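Local coordinates for protein beta sliding clamp (Caulobacter crescentus, PDB 5WCE) that forms a ring-shaped head-to-tail homodimer that probably encircles DNA and tethers DNA polymerases and other proteins to it for processive replication, at residues I147-F152 and V370-M375; K178-A183 and P255-V260; K278-V283 and Y336-C341; E350-D355 and P359-D364. All blocks are in the same frame, centred on the assembly; numbering follows the deposited sequence. Where two conformers were deposited one is given.

Interaction 1: I147-F152 and V370-M375; sequences IDKTRF and VKYVLM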
loop_
_atom_site.group_PDB
_atom_site.type_symbol
_atom_site.label_atom_id
_atom_site.label_comp_id
_atom_site.label_asym_id
_atom_site.label_seq_id
_atom_site.Cartn_x
_atom_site.Cartn_y
_atom_site.Cartn_z
ATOM N N ILE A 147 -6.106 -10.266 21.762
ATOM C CA ILE A 147 -5.052 -9.828 20.907
ATOM C C ILE A 147 -5.290 -8.405 20.361
ATOM O O ILE A 147 -4.409 -7.522 20.464
ATOM C CB ILE A 147 -4.790 -10.845 19.745
ATOM C CG1 ILE A 147 -4.229 -12.138 20.323
ATOM C CG2 ILE A 147 -3.843 -10.272 18.722
ATOM C CD1 ILE A 147 -4.289 -13.324 19.349
ATOM N N ASP A 148 -6.465 -8.184 19.781
ATOM C CA ASP A 148 -6.725 -6.880 19.138
ATOM C C ASP A 148 -6.710 -5.685 20.129
ATOM O O ASP A 148 -6.288 -4.588 19.763
ATOM C CB ASP A 148 -8.020 -6.892 18.346
ATOM C CG ASP A 148 -7.928 -7.728 17.031
ATOM O OD1 ASP A 148 -6.831 -8.251 16.722
ATOM O OD2 ASP A 148 -8.994 -7.888 16.377
ATOM N N LYS A 149 -7.130 -5.916 21.354
ATOM C CA LYS A 149 -7.055 -4.903 22.422
ATOM C C LYS A 149 -5.654 -4.549 22.890
ATOM O O LYS A 149 -5.478 -3.523 23.536
ATOM C CB LYS A 149 -7.895 -5.321 23.618
ATOM C CG LYS A 149 -9.384 -5.486 23.359
ATOM C CD LYS A 149 -10.104 -4.146 23.298
ATOM C CE LYS A 149 -11.595 -4.361 23.283
ATOM N NZ LYS A 149 -12.278 -3.093 22.918
ATOM N N THR A 150 -4.642 -5.386 22.616
ATOM C CA THR A 150 -3.305 -5.200 23.203
ATOM C C THR A 150 -2.121 -5.172 22.241
ATOM O O THR A 150 -1.087 -4.639 22.577
ATOM C CB THR A 150 -3.008 -6.315 24.217
ATOM O OG1 THR A 150 -3.064 -7.591 23.546
ATOM C CG2 THR A 150 -4.020 -6.272 25.348
ATOM N N ARG A 151 -2.236 -5.743 21.044
ATOM C CA ARG A 151 -0.999 -6.080 20.310
ATOM C C ARG A 151 -0.275 -4.841 19.764
ATOM O O ARG A 151 0.927 -4.853 19.600
ATOM C CB ARG A 151 -1.286 -7.077 19.193
ATOM C CG ARG A 151 -1.902 -6.503 17.987
ATOM C CD ARG A 151 -2.262 -7.502 16.914
ATOM N NE ARG A 151 -1.177 -7.781 16.028
ATOM C CZ ARG A 151 -1.310 -8.135 14.737
ATOM N NH1 ARG A 151 -2.509 -8.265 14.150
ATOM N NH2 ARG A 151 -0.219 -8.344 14.040
ATOM N N PHE A 152 -1.018 -3.749 19.589
ATOM C CA PHE A 152 -0.443 -2.474 19.161
ATOM C C PHE A 152 0.633 -1.997 20.117
ATOM O O PHE A 152 1.541 -1.293 19.709
ATOM C CB PHE A 152 -1.549 -1.407 19.000
ATOM C CG PHE A 152 -2.054 -0.856 20.322
ATOM C CD1 PHE A 152 -3.092 -1.478 21.011
ATOM C CD2 PHE A 152 -1.434 0.243 20.916
ATOM C CE1 PHE A 152 -3.528 -1.010 22.255
ATOM C CE2 PHE A 152 -1.870 0.720 22.153
ATOM C CZ PHE A 152 -2.921 0.118 22.800
ATOM N N VAL A 370 -10.447 -4.175 30.066
ATOM C CA VAL A 370 -9.232 -3.594 29.513
ATOM C C VAL A 370 -8.695 -2.462 30.410
ATOM O O VAL A 370 -9.474 -1.873 31.186
ATOM C CB VAL A 370 -9.416 -3.099 28.083
ATOM C CG1 VAL A 370 -9.924 -4.227 27.207
ATOM C CG2 VAL A 370 -10.417 -1.938 28.021
ATOM N N LYS A 371 -7.395 -2.274 30.394
ATOM C CA LYS A 371 -6.737 -1.113 31.010
ATOM C C LYS A 371 -5.661 -0.630 30.067
ATOM O O LYS A 371 -4.891 -1.443 29.506
ATOM C CB LYS A 371 -6.138 -1.459 32.395
ATOM C CG LYS A 371 -7.174 -1.810 33.436
ATOM C CD LYS A 371 -6.519 -2.152 34.783
ATOM C CE LYS A 371 -7.500 -2.573 35.889
ATOM N NZ LYS A 371 -7.823 -4.022 35.864
ATOM N N TYR A 372 -5.543 0.703 29.916
ATOM C CA TYR A 372 -4.415 1.287 29.192
ATOM C C TYR A 372 -3.631 2.260 30.105
ATOM O O TYR A 372 -4.210 2.948 30.964
ATOM C CB TYR A 372 -4.860 1.993 27.942
ATOM C CG TYR A 372 -5.576 1.026 27.047
ATOM C CD1 TYR A 372 -4.857 0.138 26.247
ATOM C CD2 TYR A 372 -6.952 0.928 27.072
ATOM C CE1 TYR A 372 -5.534 -0.809 25.476
ATOM C CE2 TYR A 372 -7.614 -0.050 26.333
ATOM C CZ TYR A 372 -6.857 -0.899 25.531
ATOM O OH TYR A 372 -7.490 -1.877 24.745
ATOM N N VAL A 373 -2.330 2.231 29.938
ATOM C CA VAL A 373 -1.428 3.080 30.682
ATOM C C VAL A 373 -0.615 3.891 29.639
ATOM O O VAL A 373 -0.022 3.322 28.672
ATOM C CB VAL A 373 -0.480 2.331 31.630
ATOM C CG1 VAL A 373 0.305 3.312 32.486
ATOM C CG2 VAL A 373 -1.246 1.394 32.556
ATOM N N LEU A 374 -0.630 5.205 29.842
ATOM C CA LEU A 374 0.203 6.163 29.103
ATOM C C LEU A 374 1.219 6.786 30.036
ATOM O O LEU A 374 0.866 7.157 31.159
ATOM C CB LEU A 374 -0.634 7.292 28.514
ATOM C CG LEU A 374 -1.634 6.837 27.442
ATOM C CD1 LEU A 374 -2.709 7.902 27.212
ATOM C CD2 LEU A 374 -0.900 6.456 26.185
ATOM N N MET A 375 2.455 6.869 29.529
ATOM C CA MET A 375 3.552 7.438 30.276
ATOM C C MET A 375 3.745 8.887 29.810
ATOM O O MET A 375 3.829 9.157 28.624
ATOM C CB MET A 375 4.795 6.604 30.073
ATOM C CG MET A 375 4.552 5.117 30.421
ATOM S SD MET A 375 4.004 4.899 32.128
ATOM C CE MET A 375 5.514 5.469 32.902
#

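Interaction 2: K178-A183 and P255-V260; sequences KLRAVA and PDYMRV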
loop_
_atom_site.group_PDB
_atom_site.type_symbol
_atom_site.label_atom_id
_atom_site.label_comp_id
_atom_site.label_asym_id
_atom_site.label_seq_id
_atom_site.Cartn_x
_atom_site.Cartn_y
_atom_site.Cartn_z
ATOM N N LYS A 178 -8.913 -14.832 35.775
ATOM C CA LYS A 178 -8.938 -14.255 34.434
ATOM C C LYS A 178 -7.767 -14.743 33.594
ATOM O O LYS A 178 -6.683 -14.831 34.093
ATOM C CB LYS A 178 -8.911 -12.748 34.569
ATOM C CG LYS A 178 -10.274 -12.293 35.079
ATOM C CD LYS A 178 -10.161 -11.157 36.022
ATOM C CE LYS A 178 -11.567 -10.744 36.436
ATOM N NZ LYS A 178 -11.456 -9.391 36.983
ATOM N N LEU A 179 -8.019 -15.068 32.335
ATOM C CA LEU A 179 -6.956 -15.177 31.323
ATOM C C LEU A 179 -6.653 -13.750 30.809
ATOM O O LEU A 179 -7.552 -13.097 30.274
ATOM C CB LEU A 179 -7.394 -16.089 30.186
ATOM C CG LEU A 179 -6.404 -16.331 29.040
ATOM C CD1 LEU A 179 -5.156 -16.990 29.559
ATOM C CD2 LEU A 179 -7.015 -17.197 27.954
ATOM N N ARG A 180 -5.394 -13.313 30.958
ATOM C CA ARG A 180 -4.997 -11.932 30.740
ATOM C C ARG A 180 -3.836 -11.848 29.736
ATOM O O ARG A 180 -2.936 -12.693 29.738
ATOM C CB ARG A 180 -4.580 -11.283 32.084
ATOM C CG ARG A 180 -4.116 -9.821 31.968
ATOM C CD ARG A 180 -3.710 -9.284 33.328
ATOM N NE ARG A 180 -4.871 -8.992 34.152
ATOM C CZ ARG A 180 -4.817 -8.449 35.383
ATOM N NH1 ARG A 180 -3.645 -8.168 35.974
ATOM N NH2 ARG A 180 -5.948 -8.197 36.045
ATOM N N ALA A 181 -3.884 -10.853 28.884
ATOM C CA ALA A 181 -2.818 -10.527 27.967
ATOM C C ALA A 181 -2.328 -9.105 28.274
ATOM O O ALA A 181 -3.154 -8.178 28.373
ATOM C CB ALA A 181 -3.306 -10.627 26.543
ATOM N N VAL A 182 -1.022 -8.956 28.447
ATOM C CA VAL A 182 -0.393 -7.641 28.717
ATOM C C VAL A 182 0.727 -7.403 27.696
ATOM O O VAL A 182 1.549 -8.297 27.433
ATOM C CB VAL A 182 0.192 -7.521 30.121
ATOM C CG1 VAL A 182 0.983 -6.222 30.265
ATOM C CG2 VAL A 182 -0.904 -7.565 31.164
ATOM N N ALA A 183 0.706 -6.224 27.073
ATOM C CA ALA A 183 1.751 -5.815 26.128
ATOM C C ALA A 183 2.311 -4.477 26.593
ATOM O O ALA A 183 1.555 -3.599 27.032
ATOM C CB ALA A 183 1.187 -5.664 24.733
ATOM N N PRO A 255 8.243 -7.976 32.991
ATOM C CA PRO A 255 8.309 -7.067 34.137
ATOM C C PRO A 255 7.085 -7.124 35.050
ATOM O O PRO A 255 5.997 -7.564 34.638
ATOM C CB PRO A 255 8.456 -5.684 33.493
ATOM C CG PRO A 255 8.106 -5.868 32.059
ATOM C CD PRO A 255 8.526 -7.269 31.725
ATOM N N ASP A 256 7.290 -6.724 36.291
ATOM C CA ASP A 256 6.213 -6.607 37.274
ATOM C C ASP A 256 5.304 -5.417 36.872
ATOM O O ASP A 256 5.332 -4.364 37.511
ATOM C CB ASP A 256 6.796 -6.452 38.696
ATOM C CG ASP A 256 5.727 -6.500 39.797
ATOM O OD1 ASP A 256 4.520 -6.671 39.512
ATOM O OD2 ASP A 256 6.098 -6.306 40.970
ATOM N N TYR A 257 4.490 -5.625 35.829
ATOM C CA TYR A 257 3.623 -4.606 35.285
ATOM C C TYR A 257 2.576 -4.133 36.283
ATOM O O TYR A 257 2.117 -2.989 36.162
ATOM C CB TYR A 257 2.940 -5.082 33.968
ATOM C CG TYR A 257 1.915 -6.129 34.217
ATOM C CD1 TYR A 257 0.644 -5.780 34.610
ATOM C CD2 TYR A 257 2.222 -7.484 34.117
ATOM C CE1 TYR A 257 -0.318 -6.735 34.882
ATOM C CE2 TYR A 257 1.255 -8.438 34.389
ATOM C CZ TYR A 257 -0.016 -8.056 34.763
ATOM O OH TYR A 257 -0.960 -8.990 35.072
ATOM N N MET A 258 2.190 -4.974 37.255
ATOM C CA MET A 258 1.255 -4.521 38.301
ATOM C C MET A 258 1.762 -3.246 39.026
ATOM O O MET A 258 0.956 -2.415 39.423
ATOM C CB MET A 258 0.893 -5.655 39.268
ATOM C CG MET A 258 0.013 -6.704 38.571
ATOM S SD MET A 258 -0.190 -8.262 39.450
ATOM C CE MET A 258 -0.509 -9.385 38.107
ATOM N N ARG A 259 3.084 -3.067 39.089
ATOM C CA ARG A 259 3.715 -1.892 39.724
ATOM C C ARG A 259 3.616 -0.606 38.905
ATOM O O ARG A 259 3.733 0.505 39.430
ATOM C CB ARG A 259 5.198 -2.189 40.022
ATOM N N VAL A 260 3.389 -0.777 37.614
ATOM C CA VAL A 260 3.299 0.301 36.650
ATOM C C VAL A 260 1.845 0.776 36.482
ATOM O O VAL A 260 1.608 1.905 36.070
ATOM C CB VAL A 260 3.842 -0.176 35.276
ATOM C CG1 VAL A 260 3.932 0.997 34.306
ATOM C CG2 VAL A 260 5.223 -0.828 35.445
#

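Interaction 3: K278-V283 and Y336-C341; sequences KAVDRV and YLLDVC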
loop_
_atom_site.group_PDB
_atom_site.type_symbol
_atom_site.label_atom_id
_atom_site.label_comp_id
_atom_site.label_asym_id
_atom_site.label_seq_id
_atom_site.Cartn_x
_atom_site.Cartn_y
_atom_site.Cartn_z
ATOM N N LYS A 278 -10.382 13.212 17.496
ATOM C CA LYS A 278 -10.343 14.066 16.305
ATOM C C LYS A 278 -9.557 15.315 16.546
ATOM O O LYS A 278 -8.800 15.739 15.665
ATOM C CB LYS A 278 -11.749 14.384 15.775
ATOM C CG LYS A 278 -12.294 13.202 15.002
ATOM C CD LYS A 278 -13.758 13.395 14.692
ATOM C CE LYS A 278 -14.273 12.198 13.914
ATOM N NZ LYS A 278 -15.749 12.336 13.939
ATOM N N ALA A 279 -9.693 15.873 17.748
ATOM C CA ALA A 279 -8.949 17.065 18.126
ATOM C C ALA A 279 -7.474 16.772 18.254
ATOM O O ALA A 279 -6.684 17.528 17.725
ATOM C CB ALA A 279 -9.488 17.690 19.396
ATOM N N VAL A 280 -7.094 15.705 18.957
ATOM C CA VAL A 280 -5.698 15.297 19.026
ATOM C C VAL A 280 -5.102 15.106 17.627
ATOM O O VAL A 280 -4.024 15.573 17.352
ATOM C CB VAL A 280 -5.494 13.995 19.826
ATOM C CG1 VAL A 280 -4.032 13.548 19.782
ATOM C CG2 VAL A 280 -5.917 14.208 21.288
ATOM N N ASP A 281 -5.800 14.359 16.786
ATOM C CA ASP A 281 -5.376 14.122 15.422
ATOM C C ASP A 281 -5.212 15.432 14.635
ATOM O O ASP A 281 -4.190 15.623 13.951
ATOM C CB ASP A 281 -6.388 13.181 14.768
ATOM C CG ASP A 281 -5.951 12.691 13.405
ATOM O OD1 ASP A 281 -4.750 12.579 13.161
ATOM O OD2 ASP A 281 -6.841 12.461 12.575
ATOM N N ARG A 282 -6.159 16.360 14.770
ATOM C CA ARG A 282 -6.016 17.671 14.157
ATOM C C ARG A 282 -4.754 18.419 14.556
ATOM O O ARG A 282 -3.966 18.841 13.689
ATOM C CB ARG A 282 -7.203 18.588 14.464
ATOM C CG ARG A 282 -8.282 18.551 13.453
ATOM C CD ARG A 282 -9.272 19.656 13.680
ATOM N NE ARG A 282 -10.064 19.380 14.878
ATOM C CZ ARG A 282 -11.096 18.542 14.953
ATOM N NH1 ARG A 282 -11.504 17.849 13.895
ATOM N NH2 ARG A 282 -11.725 18.405 16.121
ATOM N N VAL A 283 -4.568 18.619 15.874
ATOM C CA VAL A 283 -3.443 19.438 16.335
ATOM C C VAL A 283 -2.108 18.767 16.028
ATOM O O VAL A 283 -1.132 19.473 15.783
ATOM C CB VAL A 283 -3.554 19.830 17.809
ATOM C CG1 VAL A 283 -4.750 20.741 18.017
ATOM C CG2 VAL A 283 -3.621 18.640 18.725
ATOM N N TYR A 336 0.623 7.455 20.661
ATOM C CA TYR A 336 0.261 6.584 21.757
ATOM C C TYR A 336 -1.128 6.927 22.321
ATOM O O TYR A 336 -1.921 6.030 22.652
ATOM C CB TYR A 336 1.350 6.602 22.866
ATOM C CG TYR A 336 2.733 6.156 22.434
ATOM C CD1 TYR A 336 2.949 5.431 21.232
ATOM C CD2 TYR A 336 3.845 6.502 23.180
ATOM C CE1 TYR A 336 4.211 5.067 20.835
ATOM C CE2 TYR A 336 5.121 6.128 22.771
ATOM C CZ TYR A 336 5.278 5.395 21.594
ATOM O OH TYR A 336 6.546 5.054 21.212
ATOM N N LEU A 337 -1.434 8.221 22.425
ATOM C CA LEU A 337 -2.748 8.643 22.887
ATOM C C LEU A 337 -3.836 8.233 21.904
ATOM O O LEU A 337 -4.867 7.667 22.272
ATOM C CB LEU A 337 -2.723 10.141 23.095
ATOM C CG LEU A 337 -3.924 10.896 23.557
ATOM C CD1 LEU A 337 -4.488 10.270 24.829
ATOM C CD2 LEU A 337 -3.555 12.376 23.763
ATOM N N LEU A 338 -3.601 8.490 20.634
ATOM C CA LEU A 338 -4.557 8.072 19.583
ATOM C C LEU A 338 -4.723 6.579 19.555
ATOM O O LEU A 338 -5.828 6.101 19.334
ATOM C CB LEU A 338 -4.138 8.628 18.229
ATOM C CG LEU A 338 -4.326 10.129 18.127
ATOM C CD1 LEU A 338 -3.638 10.599 16.871
ATOM C CD2 LEU A 338 -5.805 10.506 18.161
ATOM N N ASP A 339 -3.665 5.830 19.804
ATOM C CA ASP A 339 -3.771 4.355 19.870
ATOM C C ASP A 339 -4.751 3.898 20.934
ATOM O O ASP A 339 -5.626 3.040 20.716
ATOM C CB ASP A 339 -2.388 3.737 20.122
ATOM C CG ASP A 339 -1.487 3.713 18.889
ATOM O OD1 ASP A 339 -1.939 3.955 17.745
ATOM O OD2 ASP A 339 -0.283 3.536 19.120
ATOM N N VAL A 340 -4.663 4.516 22.108
ATOM C CA VAL A 340 -5.618 4.241 23.162
ATOM C C VAL A 340 -7.028 4.645 22.797
ATOM O O VAL A 340 -7.952 3.839 22.978
ATOM C CB VAL A 340 -5.178 4.910 24.503
ATOM C CG1 VAL A 340 -6.280 4.730 25.542
ATOM C CG2 VAL A 340 -3.906 4.277 24.964
ATOM N N CYS A 341 -7.241 5.869 22.296
ATOM C CA CYS A 341 -8.571 6.277 21.903
ATOM C C CYS A 341 -9.154 5.314 20.834
ATOM O O CYS A 341 -10.349 5.050 20.815
ATOM C CB CYS A 341 -8.582 7.709 21.355
ATOM S SG CYS A 341 -8.178 8.941 22.621
#

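Interaction 4: E350-D355 and P359-D364; sequences EFRFAD and PTLVVD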
loop_
_atom_site.group_PDB
_atom_site.type_symbol
_atom_site.label_atom_id
_atom_site.label_comp_id
_atom_site.label_asym_id
_atom_site.label_seq_id
_atom_site.Cartn_x
_atom_site.Cartn_y
_atom_site.Cartn_z
ATOM N N GLU A 350 -12.479 7.405 29.987
ATOM C CA GLU A 350 -12.158 7.905 31.322
ATOM C C GLU A 350 -10.672 7.847 31.533
ATOM O O GLU A 350 -10.030 6.755 31.398
ATOM C CB GLU A 350 -12.876 7.101 32.419
ATOM C CG GLU A 350 -12.563 7.526 33.840
ATOM C CD GLU A 350 -13.287 6.668 34.883
ATOM O OE1 GLU A 350 -14.426 6.318 34.660
ATOM O OE2 GLU A 350 -12.689 6.279 35.914
ATOM N N PHE A 351 -10.118 8.992 31.939
ATOM C CA PHE A 351 -8.706 9.124 32.245
ATOM C C PHE A 351 -8.543 9.361 33.736
ATOM O O PHE A 351 -9.307 10.163 34.343
ATOM C CB PHE A 351 -8.108 10.334 31.522
ATOM C CG PHE A 351 -7.947 10.152 30.064
ATOM C CD1 PHE A 351 -9.089 10.114 29.212
ATOM C CD2 PHE A 351 -6.692 10.066 29.497
ATOM C CE1 PHE A 351 -8.926 9.990 27.838
ATOM C CE2 PHE A 351 -6.551 9.926 28.130
ATOM C CZ PHE A 351 -7.670 9.841 27.319
ATOM N N ARG A 352 -7.558 8.695 34.321
ATOM C CA ARG A 352 -7.187 8.896 35.735
ATOM C C ARG A 352 -5.735 9.338 35.858
ATOM O O ARG A 352 -4.807 8.587 35.534
ATOM C CB ARG A 352 -7.446 7.648 36.563
ATOM C CG ARG A 352 -8.858 7.128 36.350
ATOM C CD ARG A 352 -9.215 6.052 37.369
ATOM N NE ARG A 352 -10.527 5.505 37.059
ATOM C CZ ARG A 352 -11.007 4.362 37.544
ATOM N NH1 ARG A 352 -10.295 3.616 38.387
ATOM N NH2 ARG A 352 -12.223 3.946 37.205
ATOM N N PHE A 353 -5.539 10.550 36.356
ATOM C CA PHE A 353 -4.229 11.158 36.468
ATOM C C PHE A 353 -3.820 11.289 37.930
ATOM O O PHE A 353 -4.680 11.346 38.825
ATOM C CB PHE A 353 -4.252 12.597 35.898
ATOM C CG PHE A 353 -4.704 12.736 34.471
ATOM C CD1 PHE A 353 -6.033 12.915 34.151
ATOM C CD2 PHE A 353 -3.774 12.745 33.435
ATOM C CE1 PHE A 353 -6.443 13.081 32.830
ATOM C CE2 PHE A 353 -4.204 12.920 32.104
ATOM C CZ PHE A 353 -5.519 13.090 31.805
ATOM N N ALA A 354 -2.521 11.284 38.173
ATOM C CA ALA A 354 -1.967 11.627 39.501
ATOM C C ALA A 354 -1.228 12.955 39.308
ATOM O O ALA A 354 -1.880 13.976 39.257
ATOM C CB ALA A 354 -1.103 10.530 40.058
ATOM N N ASP A 355 0.092 12.974 39.197
ATOM C CA ASP A 355 0.836 14.211 38.910
ATOM C C ASP A 355 1.320 14.133 37.465
ATOM O O ASP A 355 1.170 13.065 36.818
ATOM C CB ASP A 355 1.972 14.420 39.916
ATOM C CG ASP A 355 2.926 13.298 39.953
ATOM O OD1 ASP A 355 3.770 13.204 39.054
ATOM O OD2 ASP A 355 2.826 12.478 40.891
ATOM N N PRO A 359 2.485 7.785 35.650
ATOM C CA PRO A 359 1.649 7.078 34.675
ATOM C C PRO A 359 0.168 7.438 34.785
ATOM O O PRO A 359 -0.343 7.604 35.896
ATOM C CB PRO A 359 1.861 5.587 35.039
ATOM C CG PRO A 359 3.179 5.566 35.737
ATOM C CD PRO A 359 3.236 6.858 36.519
ATOM N N THR A 360 -0.523 7.446 33.636
ATOM C CA THR A 360 -1.889 7.778 33.534
ATOM C C THR A 360 -2.656 6.530 33.117
ATOM O O THR A 360 -2.240 5.849 32.240
ATOM C CB THR A 360 -2.064 8.909 32.487
ATOM O OG1 THR A 360 -1.406 10.094 32.963
ATOM C CG2 THR A 360 -3.468 9.250 32.261
ATOM N N LEU A 361 -3.800 6.287 33.749
ATOM C CA LEU A 361 -4.665 5.132 33.455
ATOM C C LEU A 361 -5.775 5.620 32.558
ATOM O O LEU A 361 -6.343 6.712 32.778
ATOM C CB LEU A 361 -5.288 4.588 34.751
ATOM C CG LEU A 361 -6.104 3.325 34.670
ATOM C CD1 LEU A 361 -5.160 2.211 34.291
ATOM C CD2 LEU A 361 -6.765 2.950 35.996
ATOM N N VAL A 362 -6.095 4.839 31.538
ATOM C CA VAL A 362 -7.276 5.087 30.727
ATOM C C VAL A 362 -8.150 3.849 30.816
ATOM O O VAL A 362 -7.653 2.698 30.610
ATOM C CB VAL A 362 -6.915 5.363 29.262
ATOM C CG1 VAL A 362 -8.145 5.800 28.488
ATOM C CG2 VAL A 362 -5.821 6.428 29.189
ATOM N N VAL A 363 -9.405 4.054 31.163
ATOM C CA VAL A 363 -10.354 2.958 31.276
ATOM C C VAL A 363 -11.515 3.181 30.324
ATOM O O VAL A 363 -11.817 4.310 29.934
ATOM C CB VAL A 363 -10.841 2.667 32.699
ATOM C CG1 VAL A 363 -9.697 2.223 33.631
ATOM C CG2 VAL A 363 -11.574 3.786 33.293
ATOM N N ASP A 364 -12.144 2.077 29.943
ATOM C CA ASP A 364 -13.205 2.066 28.966
ATOM C C ASP A 364 -14.497 1.757 29.726
ATOM O O ASP A 364 -14.690 0.609 30.184
ATOM C CB ASP A 364 -12.987 0.986 27.912
ATOM C CG ASP A 364 -14.030 1.027 26.826
ATOM O OD1 ASP A 364 -15.153 1.575 27.074
ATOM O OD2 ASP A 364 -13.763 0.488 25.721
HETATM O O HOH W 1 -0.817 11.405 35.850
#

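Interaction 1: I147-F152 and V370-M375
A tyrosine hydroxyl bound to a backbone carbonyl, flanked by apolar packing, joins Tyr372 on strand 370-374 to Lys149 and Phe152 in segment 147-152, near the end of helix 140-148. Tyr372 OH donates to Lys149 O at 2.9 Å, approaching in the carbonyl plane on a lone pair with a C=O...donor angle of 127°. The carbonyl oxygen also lies in the plane of the tyrosine ring, at its edge, 3.3 Å from Tyr372 CE1. Tyrosine suits the place because its rigid ring reaches from the strand to segment 147-152 and still carries a donor at its end. This contact crosses between two of the three clamp-family domains of the subunit, from the central to the C-terminal one, where strand 370-374 runs beside strand 188-195 in a shared antiparallel sheet. Lys149 bends at chi2 (-78°), which lays its aliphatic chain across Val370 at about a right angle, with Lys149 CD 3.9 Å from Val370 CG1; its CB also comes 3.6 Å from Tyr372 OH. On the other flank Phe152 CE1 meets Tyr372 CE1 at 3.8 Å, the tyrosine carbons lying at the edge of the phenylalanine ring. A leucine in place of Tyr372 would probably leave Lys149 O without its hydroxyl donor and lose the aromatic carbon that meets Phe152. Beyond the pair, Gln343 and Asp339 of helix 334-343 pack on Phe152.

Interaction 2: K178-A183 and P255-V260
With chi1 at 179° and the chain extended through CD, Arg180 runs out from its strand toward Tyr257 before a bend at chi3 (-75°) turns the guanidinium edge to the hydroxyl, its plane steeply inclined to the ring. Tyr257 in turn has its CG between the backbone N and the carbonyl carbon (chi1 71°), a placement that swings the ring in over strand 176-184. Arg180 NH1 then donates to Tyr257 OH at 2.9 Å, a fairly straight bond lying close to the guanidinium plane. A methyl of Val182 sits over one face of the ring: Val182 CG2 is 3.8 Å from the Tyr257 ring centroid, a CH-pi contact. Beta-branched valine suits a strand and offers this methyl without a flexible stem. Met258 CE makes a loose van der Waals contact, 4.0 Å from Arg180 NH1.

The polar ends have further partners: Tyr257 OH is hydrogen-bonded to His169, and Arg180 NH2 forms salt bridges with Glu173 and Glu193, probably balancing the buried charge. Tyrosine here combines an apolar face with a polar tip. This packing of the 255-260 loop onto strand 176-184 lies where the central domain joins the C-terminal domain of the beta sliding clamp.

Interaction 3: K278-V283 and Y336-C341
Val280 and Leu338 meet at the centre of this helix-helix contact, their side chains sliding past each other in opposite directions. Val280 CG1 lies 3.8 Å from Leu338 CG and 3.9 Å from Leu338 CD2, packing against the base of the leucine fork. The other branch, Val280 CG2, touches Leu337 CD2 at 3.9 Å. Because CG1 of Val280 stands anti to the backbone N (chi1 176°) and CG2 beside it, the two methyls divide between the two leucines. Leu338 CD2 also reaches the backbone, 4.1 Å from Asp281 N. A short branched valine fits where the backbones come nearest, Val280 CA to Leu338 CA being 7.3 Å, and longer leucines fill in from the facing helix. Helices 273-284 and 334-343 are the pair of the C-terminal clamp domain, and in these segments they run roughly antiparallel, their directions 154° apart and axes 10.1 Å apart; in this fold, paired helices line the inside of the ring while sheets form its outside. With an alanine in place of Leu338, a gap is likely to open beside Val280 CG1 and the backbone at Asp281 to lose its apolar neighbour. Behind the first shell, Leu305 of strand 302-308 supports Val280, and Leu374 of strand 370-374 backs Leu337. Asp281 OD1 forms a salt bridge with Lys87 of the second subunit, placing this helix at the subunit boundary of the ring.

Interaction 4: E350-D355 and P359-D364
Phe351 and Val362 stand side by side on one face of the sheet, pointing the same way, with Val362 CG1 over the centre of the phenylalanine ring. This CH-pi contact measures 4.2 Å from Val362 CG1 to the Phe351 ring centroid, and Val362 CG2 closes on Phe351 CE2 at 3.7 Å. Such buried apolar residues suit this face, which helix 334-343 covers. On the opposite face Glu350 lies alongside Val363, whose CG2 is 3.7 Å from Glu350 CB, and Arg352 runs parallel to Leu361. With CG anti to the carbonyl carbon (chi1 -51°) and the chain extended to NE, Arg352 brings its guanidinium edge to Glu350 on the same face: NE and NH2 grip the one oxygen OE2 side-on, Arg352 NE at 2.6 Å in a salt bridge. Charged residues with long aliphatic stems suit this partly exposed face, since the stems pack on Leu361 and Val363 while the ends pair off.

Strands 348-353 and 360-364 form an antiparallel beta hairpin within the C-terminal clamp domain. Glu350-Val363 and Arg352-Leu361 are hydrogen-bonded pairs, and Phe351-Val362 between them is non-hydrogen-bonded; Arg352 N to Leu361 O, at 2.8 Å, is nearly straight at 172°. Near the turn Thr360 OG1 sits 3.6 Å from Phe353 CD2. There a water joins the strands, accepting from Ala354 N, donating to Asp355 O and meeting Thr360 OG1 at 3.2 Å. Phe328 meets the Phe353 ring edge-to-face.

How the interactions relate
From the N terminus, the chain enters interaction 1 at residues 147-152, and that contact closes last, at 370-375, a span that encloses the other three. Interaction 2 closes first within it, between 178-183 and 255-260, followed in series by interaction 3 (278-283 with 336-341) and the short hairpin of interaction 4; none of these loops cross. Interactions 1, 2 and 4 reach one sheet shared by the central and C-terminal domains, in which strand 370-374 lies beside strand 360-364, bonded through Tyr372 O to Val362 N. Interaction 3 pairs helices 273-284 and 334-343 and lays the second on that sheet, with Val340 touching Val362 and Leu337 touching Phe351. Interactions 2 and 3 do not touch.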